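Local coordinates for ancillary protein 1 (Streptococcus pyogenes, PDB 2XI9), which probably mediates adhesion of the bacterium to host cells as a pilus-presented adhesin, this portion carrying a prealbumin-like domain and the thioester domain, at residues K117-P122 against K188-A193; S124-N129 against T177-F182; Q140-F145 against Q240-T245; K222-K227 against L236-L241. All coordinates share one frame; numbering follows the deposited sequence.

Contact 1: residues K117-P122 against K188-A193; sequences KEIVEP and KYTHIA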
# COMPACT_ATOMS: atom_id res chain seq x y z
N LYS A 117 -11.11 -1.95 -0.58
CA LYS A 117 -11.53 -2.79 0.51
C LYS A 117 -10.59 -2.40 1.65
O LYS A 117 -9.39 -2.50 1.51
CB LYS A 117 -11.42 -4.25 0.10
CG LYS A 117 -12.35 -4.57 -1.09
CD LYS A 117 -12.54 -6.05 -1.38
CE LYS A 117 -13.72 -6.66 -0.59
NZ LYS A 117 -14.99 -5.93 -0.79
N GLU A 118 -11.16 -1.89 2.73
CA GLU A 118 -10.37 -1.31 3.82
C GLU A 118 -10.90 -1.71 5.18
O GLU A 118 -12.06 -2.04 5.31
CB GLU A 118 -10.34 0.21 3.69
CG GLU A 118 -9.91 0.70 2.30
CD GLU A 118 -9.86 2.23 2.17
OE1 GLU A 118 -10.25 2.96 3.11
OE2 GLU A 118 -9.45 2.67 1.07
N ILE A 119 -10.05 -1.68 6.19
CA ILE A 119 -10.51 -1.98 7.55
C ILE A 119 -11.44 -0.87 8.02
O ILE A 119 -11.38 0.27 7.54
CB ILE A 119 -9.37 -2.15 8.55
CG1 ILE A 119 -8.46 -0.90 8.57
CG2 ILE A 119 -8.59 -3.44 8.20
CD1 ILE A 119 -7.43 -0.96 9.66
N VAL A 120 -12.27 -1.22 8.99
CA VAL A 120 -13.33 -0.33 9.43
C VAL A 120 -12.78 0.81 10.27
O VAL A 120 -13.26 1.95 10.15
CB VAL A 120 -14.41 -1.13 10.20
CG1 VAL A 120 -15.27 -0.23 11.09
CG2 VAL A 120 -15.24 -1.91 9.18
N GLU A 121 -11.78 0.52 11.11
CA GLU A 121 -11.12 1.54 11.92
C GLU A 121 -9.82 1.93 11.23
O GLU A 121 -8.85 1.20 11.28
CB GLU A 121 -10.84 1.06 13.34
CG GLU A 121 -10.41 2.21 14.23
CD GLU A 121 -9.88 1.78 15.58
OE1 GLU A 121 -10.13 0.63 16.00
OE2 GLU A 121 -9.22 2.62 16.24
N PRO A 122 -9.82 3.09 10.57
CA PRO A 122 -8.64 3.46 9.82
C PRO A 122 -7.47 3.85 10.74
O PRO A 122 -7.68 4.20 11.90
CB PRO A 122 -9.13 4.64 8.97
CG PRO A 122 -10.22 5.20 9.65
CD PRO A 122 -10.84 4.15 10.53
N LYS A 188 0.46 5.18 12.69
CA LYS A 188 -0.44 4.03 12.63
C LYS A 188 -0.89 3.89 11.18
O LYS A 188 -0.83 4.88 10.44
CB LYS A 188 -1.66 4.27 13.50
CG LYS A 188 -1.39 4.62 14.94
CD LYS A 188 -2.66 4.77 15.72
CE LYS A 188 -3.42 6.05 15.37
NZ LYS A 188 -4.68 6.14 16.14
N TYR A 189 -1.34 2.68 10.77
CA TYR A 189 -1.61 2.37 9.38
C TYR A 189 -3.03 1.88 9.18
O TYR A 189 -3.61 1.23 10.09
CB TYR A 189 -0.60 1.31 8.87
CG TYR A 189 0.85 1.74 8.95
CD1 TYR A 189 1.54 1.71 10.15
CD2 TYR A 189 1.53 2.16 7.82
CE1 TYR A 189 2.84 2.08 10.23
CE2 TYR A 189 2.86 2.55 7.89
CZ TYR A 189 3.51 2.52 9.09
OH TYR A 189 4.80 2.93 9.23
N THR A 190 -3.59 2.18 8.00
CA THR A 190 -4.81 1.56 7.52
C THR A 190 -4.44 0.34 6.69
O THR A 190 -3.64 0.45 5.80
CB THR A 190 -5.61 2.51 6.62
OG1 THR A 190 -5.95 3.67 7.39
CG2 THR A 190 -6.90 1.86 6.21
N HIS A 191 -5.06 -0.82 6.98
CA HIS A 191 -4.85 -2.01 6.16
C HIS A 191 -5.91 -1.96 5.05
O HIS A 191 -7.07 -1.76 5.34
CB HIS A 191 -4.98 -3.23 7.08
CG HIS A 191 -5.16 -4.54 6.40
ND1 HIS A 191 -5.88 -5.58 6.99
CD2 HIS A 191 -4.72 -5.01 5.20
CE1 HIS A 191 -5.87 -6.62 6.18
NE2 HIS A 191 -5.17 -6.31 5.09
N ILE A 192 -5.46 -2.03 3.79
CA ILE A 192 -6.34 -2.11 2.62
C ILE A 192 -5.94 -3.29 1.73
O ILE A 192 -4.88 -3.85 1.92
CB ILE A 192 -6.28 -0.82 1.80
CG1 ILE A 192 -4.94 -0.61 1.12
CG2 ILE A 192 -6.59 0.41 2.68
CD1 ILE A 192 -4.99 0.43 -0.04
N ALA A 193 -6.81 -3.63 0.79
CA ALA A 193 -6.48 -4.57 -0.25
C ALA A 193 -5.52 -3.87 -1.21
O ALA A 193 -5.67 -2.69 -1.48
CB ALA A 193 -7.75 -5.06 -0.98
O HOH W 1 -8.13 -1.46 -1.48
O HOH W 2 -6.31 3.53 16.65
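Ile119 lies across the backbone of His191, and with Thr190 these residues bury the most surface between 117-122 and 188-193. The peptide N of Ile119 donates to His191 O at 3.1 Å. CG1 of Ile119 sits between its backbone N and carbonyl carbon (chi1 56°), which turns CG2 toward the histidine: CG2 is 3.7 Å from His191 ND1, and the two side chains cross at about a right angle. On the other branch, Ile119 CG1 meets Thr190 CG2 at 4.0 Å, while CD1 reaches over the backbone N of His191. That N is buried by the contact and has no hydrogen-bond partner. The far end of the imidazole is fixed by Asp299, which takes the bond from NE2.

Glu118 and Ile192 form a single antiparallel bridge with their CA atoms 4.3 Å apart, joining the edge strand 117-119 of the four-stranded sheet that contains strand 321-329 to the edge strand 189-193 of the seven-stranded sheet. A second backbone bond runs from Ala193 N to Lys117 O at 2.9 Å. Side by side and pointing the same way, Glu118 CG and Ile192 CG2 pack at 3.4 Å; the carboxylate beyond makes salt bridges with Arg30 and Arg326.

Past the bridge the chain turns, and Pro122 CA packs 3.6 Å from Thr190 OG1, the oxygen that is hydrogen-bonded to Tyr123 N. At the opposite end, one water accepts from Lys117 N and lies 2.8 Å from Ala193 O, to which it can donate.

Contact 2: residues S124-N129 against T177-F182; sequences SVEAYN and TMTPDF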
# COMPACT_ATOMS: atom_id res chain seq x y z
N SER A 124 -5.13 2.19 12.37
CA SER A 124 -5.25 1.47 13.63
C SER A 124 -4.34 0.24 13.72
O SER A 124 -4.38 -0.45 14.74
CB SER A 124 -6.72 1.06 13.86
OG SER A 124 -7.12 0.14 12.84
N VAL A 125 -3.56 -0.03 12.68
CA VAL A 125 -2.67 -1.19 12.60
C VAL A 125 -1.23 -0.74 12.83
O VAL A 125 -0.83 0.34 12.38
CB VAL A 125 -2.78 -1.86 11.21
CG1 VAL A 125 -1.69 -2.94 11.03
CG2 VAL A 125 -4.14 -2.43 11.01
N GLU A 126 -0.44 -1.58 13.49
CA GLU A 126 0.98 -1.30 13.72
C GLU A 126 1.91 -1.91 12.67
O GLU A 126 1.72 -3.05 12.24
CB GLU A 126 1.41 -1.76 15.11
CG GLU A 126 2.89 -1.50 15.38
CD GLU A 126 3.28 -1.76 16.80
OE1 GLU A 126 2.57 -2.51 17.50
OE2 GLU A 126 4.30 -1.19 17.22
N ALA A 127 2.90 -1.15 12.23
CA ALA A 127 4.00 -1.71 11.46
C ALA A 127 5.29 -1.28 12.18
O ALA A 127 5.28 -0.33 12.96
CB ALA A 127 3.99 -1.23 10.02
N TYR A 128 6.37 -2.00 11.94
CA TYR A 128 7.61 -1.77 12.67
C TYR A 128 8.82 -2.18 11.87
O TYR A 128 8.70 -2.95 10.90
CB TYR A 128 7.62 -2.44 14.05
CG TYR A 128 7.47 -3.97 14.00
CD1 TYR A 128 8.60 -4.79 14.02
CD2 TYR A 128 6.21 -4.57 13.95
CE1 TYR A 128 8.47 -6.18 13.96
CE2 TYR A 128 6.08 -5.97 13.90
CZ TYR A 128 7.22 -6.76 13.90
OH TYR A 128 7.14 -8.14 13.87
N ASN A 129 9.97 -1.58 12.21
CA ASN A 129 11.27 -1.98 11.70
C ASN A 129 11.99 -2.68 12.82
O ASN A 129 12.17 -2.14 13.93
CB ASN A 129 12.06 -0.75 11.22
CG ASN A 129 13.42 -1.10 10.61
OD1 ASN A 129 13.68 -2.23 10.22
ND2 ASN A 129 14.29 -0.10 10.53
N THR A 177 6.67 -5.71 21.74
CA THR A 177 5.84 -4.67 22.35
C THR A 177 5.56 -3.57 21.33
O THR A 177 6.28 -3.44 20.31
CB THR A 177 6.49 -4.11 23.66
OG1 THR A 177 7.75 -3.51 23.37
CG2 THR A 177 6.70 -5.21 24.66
N MSE A 178 4.48 -2.84 21.57
CA MSE A 178 4.06 -1.76 20.67
C MSE A 178 5.06 -0.62 20.80
O MSE A 178 5.50 -0.30 21.90
CB MSE A 178 2.68 -1.25 21.05
CG MSE A 178 1.57 -2.20 20.72
SE MSE A 178 -0.04 -1.61 21.64
CE MSE A 178 -1.27 -2.63 20.47
N THR A 179 5.45 -0.02 19.68
CA THR A 179 6.37 1.12 19.78
C THR A 179 5.61 2.33 20.35
O THR A 179 4.38 2.40 20.26
CB THR A 179 6.95 1.49 18.42
OG1 THR A 179 5.92 2.06 17.63
CG2 THR A 179 7.58 0.25 17.70
N PRO A 180 6.35 3.30 20.91
CA PRO A 180 5.69 4.52 21.37
C PRO A 180 5.04 5.32 20.22
O PRO A 180 3.99 5.93 20.40
CB PRO A 180 6.82 5.33 22.04
CG PRO A 180 8.10 4.63 21.75
CD PRO A 180 7.80 3.27 21.20
N ASP A 181 5.64 5.28 19.04
CA ASP A 181 5.04 5.95 17.88
C ASP A 181 3.64 5.39 17.56
O ASP A 181 2.73 6.14 17.17
CB ASP A 181 5.96 5.85 16.67
CG ASP A 181 7.22 6.75 16.79
OD1 ASP A 181 7.12 7.90 17.26
OD2 ASP A 181 8.30 6.28 16.38
N PHE A 182 3.45 4.09 17.74
CA PHE A 182 2.11 3.51 17.51
C PHE A 182 1.18 3.86 18.65
O PHE A 182 0.09 4.38 18.43
CB PHE A 182 2.18 2.00 17.32
CG PHE A 182 0.83 1.35 17.18
CD1 PHE A 182 0.10 1.49 16.01
CD2 PHE A 182 0.29 0.60 18.23
CE1 PHE A 182 -1.16 0.90 15.87
CE2 PHE A 182 -0.97 -0.00 18.10
CZ PHE A 182 -1.69 0.15 16.91
O HOH W 3 5.01 0.68 15.37
O HOH W 4 6.17 -3.11 17.71
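Glu126 and Phe182 stack where the chain entering strand 127-130 passes the short helix 180-183, a partly buried contact in which a single carboxylate also ties down the residues leading into the helix. The CB of Glu126 stands over the centre of the Phe182 ring, 3.7 Å from its centroid and 13° off the normal, a CH-pi contact. With CG anti to the backbone N (chi1 179°) and the rest of the chain extended, the glutamate runs on past the ring, its carboxylate only 9° from parallel with it. At the ring's rim, CZ meets Ser124 O at 3.5 Å, near the ring plane.

The carboxylate then reaches the backbone ahead of the helix. Thr179 N donates to Glu126 OE2 at 3.0 Å with a nearly straight N-H, approaching on the syn side. Two waters lie 2.7 Å from OE2 and can donate to it; one also reaches Ala127 O and Thr179 OG1, the other Thr177 O, so up to three donors surround the oxygen. The other oxygen, OE1, lies 3.4 Å from CG of the selenomethionine Met178.

Thr179 OG1 accepts from Phe182 N at 3.2 Å, which helps set the first turn carrying the ring. Glu126 follows the classic beta bulge that Ser124 and Val125 make opposite Tyr189, and its carboxylate meets the N-cap residue, Thr179, of helix 180-183.

Contact 3: residues Q140-F145 against Q240-T245; sequences QNYAKF and QLRAAT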
# COMPACT_ATOMS: atom_id res chain seq x y z
N GLN A 140 27.40 -5.25 5.83
CA GLN A 140 26.70 -4.43 6.80
C GLN A 140 25.30 -5.00 7.12
O GLN A 140 24.67 -5.58 6.26
CB GLN A 140 26.58 -3.01 6.28
CG GLN A 140 27.97 -2.36 6.06
CD GLN A 140 27.92 -0.95 5.45
OE1 GLN A 140 28.56 -0.05 5.97
NE2 GLN A 140 27.16 -0.77 4.38
N ASN A 141 24.83 -4.77 8.34
CA ASN A 141 23.44 -5.07 8.73
C ASN A 141 22.50 -4.49 7.68
O ASN A 141 22.65 -3.34 7.29
CB ASN A 141 23.15 -4.49 10.12
CG ASN A 141 21.78 -4.86 10.64
OD1 ASN A 141 21.20 -5.87 10.24
ND2 ASN A 141 21.26 -4.06 11.58
N TYR A 142 21.57 -5.29 7.19
CA TYR A 142 20.58 -4.83 6.21
C TYR A 142 19.73 -3.74 6.85
O TYR A 142 19.45 -2.74 6.24
CB TYR A 142 19.72 -6.01 5.66
CG TYR A 142 18.58 -5.64 4.72
CD1 TYR A 142 18.83 -4.93 3.53
CD2 TYR A 142 17.27 -5.99 4.99
CE1 TYR A 142 17.80 -4.59 2.69
CE2 TYR A 142 16.23 -5.68 4.13
CZ TYR A 142 16.51 -4.99 2.96
OH TYR A 142 15.47 -4.63 2.12
N ALA A 143 19.32 -3.95 8.10
CA ALA A 143 18.65 -2.91 8.89
C ALA A 143 17.32 -2.39 8.27
O ALA A 143 16.87 -1.28 8.61
CB ALA A 143 19.64 -1.75 9.16
N LYS A 144 16.69 -3.17 7.40
CA LYS A 144 15.41 -2.81 6.76
C LYS A 144 14.42 -3.99 6.84
O LYS A 144 13.68 -4.25 5.90
CB LYS A 144 15.62 -2.33 5.32
CG LYS A 144 16.61 -1.15 5.14
CD LYS A 144 16.68 -0.77 3.69
CE LYS A 144 17.83 0.20 3.42
NZ LYS A 144 19.15 -0.34 3.93
N PHE A 145 14.36 -4.61 8.00
CA PHE A 145 13.50 -5.77 8.24
C PHE A 145 12.15 -5.22 8.67
O PHE A 145 11.87 -5.04 9.86
CB PHE A 145 14.14 -6.65 9.30
CG PHE A 145 15.50 -7.16 8.94
CD1 PHE A 145 15.67 -8.17 8.02
CD2 PHE A 145 16.63 -6.63 9.54
CE1 PHE A 145 16.97 -8.64 7.72
CE2 PHE A 145 17.89 -7.06 9.22
CZ PHE A 145 18.07 -8.07 8.34
N GLN A 240 19.47 -11.59 1.76
CA GLN A 240 19.80 -11.17 0.41
C GLN A 240 18.54 -11.21 -0.50
O GLN A 240 18.31 -10.27 -1.27
CB GLN A 240 20.97 -11.97 -0.15
CG GLN A 240 22.31 -11.58 0.50
CD GLN A 240 23.46 -12.48 0.19
OE1 GLN A 240 23.29 -13.63 -0.23
NE2 GLN A 240 24.68 -11.97 0.42
N LEU A 241 17.74 -12.28 -0.42
CA LEU A 241 16.51 -12.30 -1.21
C LEU A 241 15.56 -11.20 -0.76
O LEU A 241 14.92 -10.54 -1.61
CB LEU A 241 15.83 -13.67 -1.24
CG LEU A 241 14.64 -13.82 -2.17
CD1 LEU A 241 15.07 -13.67 -3.62
CD2 LEU A 241 13.90 -15.23 -1.94
N ARG A 242 15.47 -10.96 0.55
CA ARG A 242 14.64 -9.87 1.07
C ARG A 242 15.07 -8.52 0.46
O ARG A 242 14.25 -7.73 0.02
CB ARG A 242 14.70 -9.86 2.60
CG ARG A 242 13.64 -8.97 3.27
CD ARG A 242 13.58 -9.27 4.75
NE ARG A 242 12.49 -8.54 5.40
CZ ARG A 242 11.94 -8.87 6.55
NH1 ARG A 242 12.37 -9.93 7.23
NH2 ARG A 242 10.97 -8.10 7.04
N ALA A 243 16.37 -8.24 0.48
CA ALA A 243 16.89 -7.02 -0.09
C ALA A 243 16.62 -6.91 -1.59
O ALA A 243 16.21 -5.85 -2.05
CB ALA A 243 18.35 -6.88 0.18
N ALA A 244 16.84 -7.99 -2.32
CA ALA A 244 16.62 -8.00 -3.76
C ALA A 244 15.16 -7.69 -4.03
O ALA A 244 14.87 -6.96 -4.96
CB ALA A 244 17.03 -9.37 -4.35
N THR A 245 14.25 -8.25 -3.21
CA THR A 245 12.80 -8.01 -3.31
C THR A 245 12.51 -6.53 -3.06
O THR A 245 11.73 -5.91 -3.80
CB THR A 245 11.95 -8.97 -2.33
OG1 THR A 245 12.39 -10.35 -2.47
CG2 THR A 245 10.47 -8.90 -2.62
O HOH W 5 11.27 -5.97 4.68
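The guanidinium of Arg242 and the ring of Phe145 stand almost perpendicular, their planes 86° apart. Arg242 NH1 comes to the ring edge, 3.8 Å from Phe145 CD1, while Phe145 CA lies over one face of the guanidinium, 3.6 Å above its plane and offset toward the rim. The arginine gets there by leaving the helix with CG anti to the backbone N (chi1 -167°) and staying extended as far as NE. At the guanidinium edge a water accepts from Arg242 NE at 2.9 Å and is placed to donate to Lys144 O. NH1 is bonded to Tyr147 OH, and Tyr147 also makes a cation-pi contact with the arginine.

The contact sets helix 238-253, within the thioester domain, against the connection between the antiparallel strands 127-130 and 146-149, so that Arg242 reaches from the helix toward the seven-stranded sheet. The second meeting point is Tyr142, whose ring approaches Ala243 obliquely: CE1 is 3.4 Å from Ala243 CB, and OH lies 3.6 Å from Ala243 CA. Ala244 points away from the loop and packs on Ala280 of helix 274-288.

Within the loop the two aromatic rings also meet. Tyr142 CD2 lies over one face of the Phe145 ring, 3.8 Å above its plane, and Lys144 CB covers a face of Tyr142 offset toward the rim.

Contact 4: residues K222-K227 against L236-L241; sequences KGYREK and LTETQL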
# COMPACT_ATOMS: atom_id res chain seq x y z
N LYS A 222 7.65 -13.91 -6.47
CA LYS A 222 8.92 -14.66 -6.69
C LYS A 222 9.94 -14.26 -5.66
O LYS A 222 10.97 -14.90 -5.55
CB LYS A 222 9.51 -14.46 -8.11
CG LYS A 222 8.99 -15.36 -9.16
CD LYS A 222 9.30 -16.80 -8.92
CE LYS A 222 9.33 -17.61 -10.22
NZ LYS A 222 10.03 -18.92 -9.94
N GLY A 223 9.64 -13.24 -4.88
CA GLY A 223 10.51 -12.75 -3.86
C GLY A 223 10.40 -13.35 -2.48
O GLY A 223 9.84 -14.44 -2.27
N TYR A 224 10.95 -12.63 -1.51
CA TYR A 224 10.96 -13.13 -0.15
C TYR A 224 9.64 -12.82 0.53
O TYR A 224 9.27 -11.65 0.71
CB TYR A 224 12.09 -12.51 0.64
CG TYR A 224 12.25 -13.01 2.01
CD1 TYR A 224 12.87 -14.25 2.25
CD2 TYR A 224 11.82 -12.29 3.09
CE1 TYR A 224 13.04 -14.71 3.53
CE2 TYR A 224 11.97 -12.76 4.36
CZ TYR A 224 12.57 -13.96 4.58
OH TYR A 224 12.78 -14.41 5.86
N ARG A 225 8.95 -13.87 0.95
CA ARG A 225 7.63 -13.72 1.52
C ARG A 225 7.51 -14.17 2.94
O ARG A 225 6.67 -13.63 3.65
CB ARG A 225 6.62 -14.47 0.69
CG ARG A 225 6.39 -13.81 -0.64
CD ARG A 225 5.33 -14.58 -1.41
NE ARG A 225 4.00 -14.32 -0.86
CZ ARG A 225 2.87 -14.91 -1.26
NH1 ARG A 225 2.89 -15.88 -2.20
NH2 ARG A 225 1.73 -14.58 -0.67
N GLU A 226 8.32 -15.13 3.37
CA GLU A 226 8.13 -15.74 4.67
C GLU A 226 9.44 -16.14 5.33
O GLU A 226 10.30 -16.79 4.71
CB GLU A 226 7.28 -17.00 4.52
CG GLU A 226 5.81 -16.79 4.09
CD GLU A 226 4.86 -16.42 5.26
OE1 GLU A 226 5.24 -16.59 6.44
OE2 GLU A 226 3.73 -15.98 4.98
N LYS A 227 9.57 -15.81 6.62
CA LYS A 227 10.71 -16.28 7.39
C LYS A 227 10.87 -17.78 7.21
O LYS A 227 9.90 -18.53 7.30
CB LYS A 227 10.56 -15.99 8.88
CG LYS A 227 10.85 -14.57 9.30
CD LYS A 227 10.34 -14.30 10.74
CE LYS A 227 11.06 -13.11 11.40
NZ LYS A 227 10.16 -12.42 12.37
N LEU A 236 22.41 -17.49 -2.17
CA LEU A 236 21.71 -16.35 -1.57
C LEU A 236 21.15 -16.70 -0.21
O LEU A 236 20.58 -17.78 -0.01
CB LEU A 236 20.54 -15.86 -2.44
CG LEU A 236 20.73 -14.52 -3.14
CD1 LEU A 236 21.72 -14.75 -4.31
CD2 LEU A 236 19.40 -14.02 -3.61
N THR A 237 21.22 -15.74 0.71
CA THR A 237 20.65 -15.91 2.05
C THR A 237 19.24 -15.35 2.08
O THR A 237 18.82 -14.68 1.14
CB THR A 237 21.50 -15.14 3.08
OG1 THR A 237 21.43 -13.75 2.79
CG2 THR A 237 22.99 -15.63 3.06
N GLU A 238 18.50 -15.57 3.17
CA GLU A 238 17.16 -14.98 3.28
C GLU A 238 17.24 -13.47 3.20
O GLU A 238 16.40 -12.80 2.57
CB GLU A 238 16.50 -15.41 4.60
CG GLU A 238 15.89 -16.82 4.52
CD GLU A 238 15.11 -17.24 5.77
OE1 GLU A 238 14.26 -16.50 6.28
OE2 GLU A 238 15.35 -18.35 6.24
N THR A 239 18.23 -12.89 3.89
CA THR A 239 18.34 -11.44 3.92
C THR A 239 18.63 -10.89 2.52
O THR A 239 18.09 -9.86 2.16
CB THR A 239 19.38 -10.99 4.95
OG1 THR A 239 18.89 -11.32 6.27
CG2 THR A 239 19.62 -9.48 4.88
N GLN A 240 19.47 -11.59 1.76
CA GLN A 240 19.80 -11.17 0.41
C GLN A 240 18.54 -11.21 -0.50
O GLN A 240 18.31 -10.27 -1.27
CB GLN A 240 20.97 -11.97 -0.15
CG GLN A 240 22.31 -11.58 0.50
CD GLN A 240 23.46 -12.48 0.19
OE1 GLN A 240 23.29 -13.63 -0.23
NE2 GLN A 240 24.68 -11.97 0.42
N LEU A 241 17.74 -12.28 -0.42
CA LEU A 241 16.51 -12.30 -1.21
C LEU A 241 15.56 -11.20 -0.76
O LEU A 241 14.92 -10.54 -1.61
CB LEU A 241 15.83 -13.67 -1.24
CG LEU A 241 14.64 -13.82 -2.17
CD1 LEU A 241 15.07 -13.67 -3.62
CD2 LEU A 241 13.90 -15.23 -1.94
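The backbones come closest at Tyr224 and Leu241, whose CA atoms are 5.7 Å apart, where the chain leaving helix 209-222 at Gly223 passes the first turn of helix 238-253. Tyr224 points its side chain at that turn, CG anti to the backbone N (chi1 -176°), which sends the ring obliquely toward the start of the helix. There the hydroxyl donates to Glu238 OE1 at 2.6 Å, on the carboxylate's anti lone pair. The ring and carboxylate planes are 32° apart. Glu238 CB and CG each come within 3.7 Å of Tyr224 CE1 at the rim, and Glu238 O lies over one face of the ring, 3.8 Å above its plane. Glu238 OE1 also accepts from Gly228 N, a second hold on the loop.

Thr237 and Gln240 close the helix start with a capping box: Gln240 N donates to Thr237 OG1, and Thr237 N to Gln240 OE1, each at 3.1 Å. Glu238 is the first helical residue after this cap, and the helix N terminus would probably favour its negative charge.

Nearer the base of the ring, Leu241 CG packs on Tyr224 CB at 4.0 Å. Leu241 CD2 lies near the ring plane beyond its edge, 4.0 Å from Gly223 C.

In the fold
From the N terminus, the chain passes through the prealbumin-like domain and reaches strand 117-119, where contact 1 closes a long loop by pairing it with strand 189-193. Contact 2, nested inside that loop, joins the lead-in to strand 127-130 to helix 180-183 and touches contact 1, since Tyr189 O is probably bonded to the backbone N atoms of Ser124 and Val125. Contact 3 crosses both, running from the connection after strand 127-130 to helix 238-253; Asn129 of contact 2 packs against its loop. Contact 4, in series after contacts 1 and 2, closes the short loop between helices 209-222 and 238-253. It shares Gln240 and Leu241 with contact 3, and Thr245 OG1 probably bonds Tyr224 N.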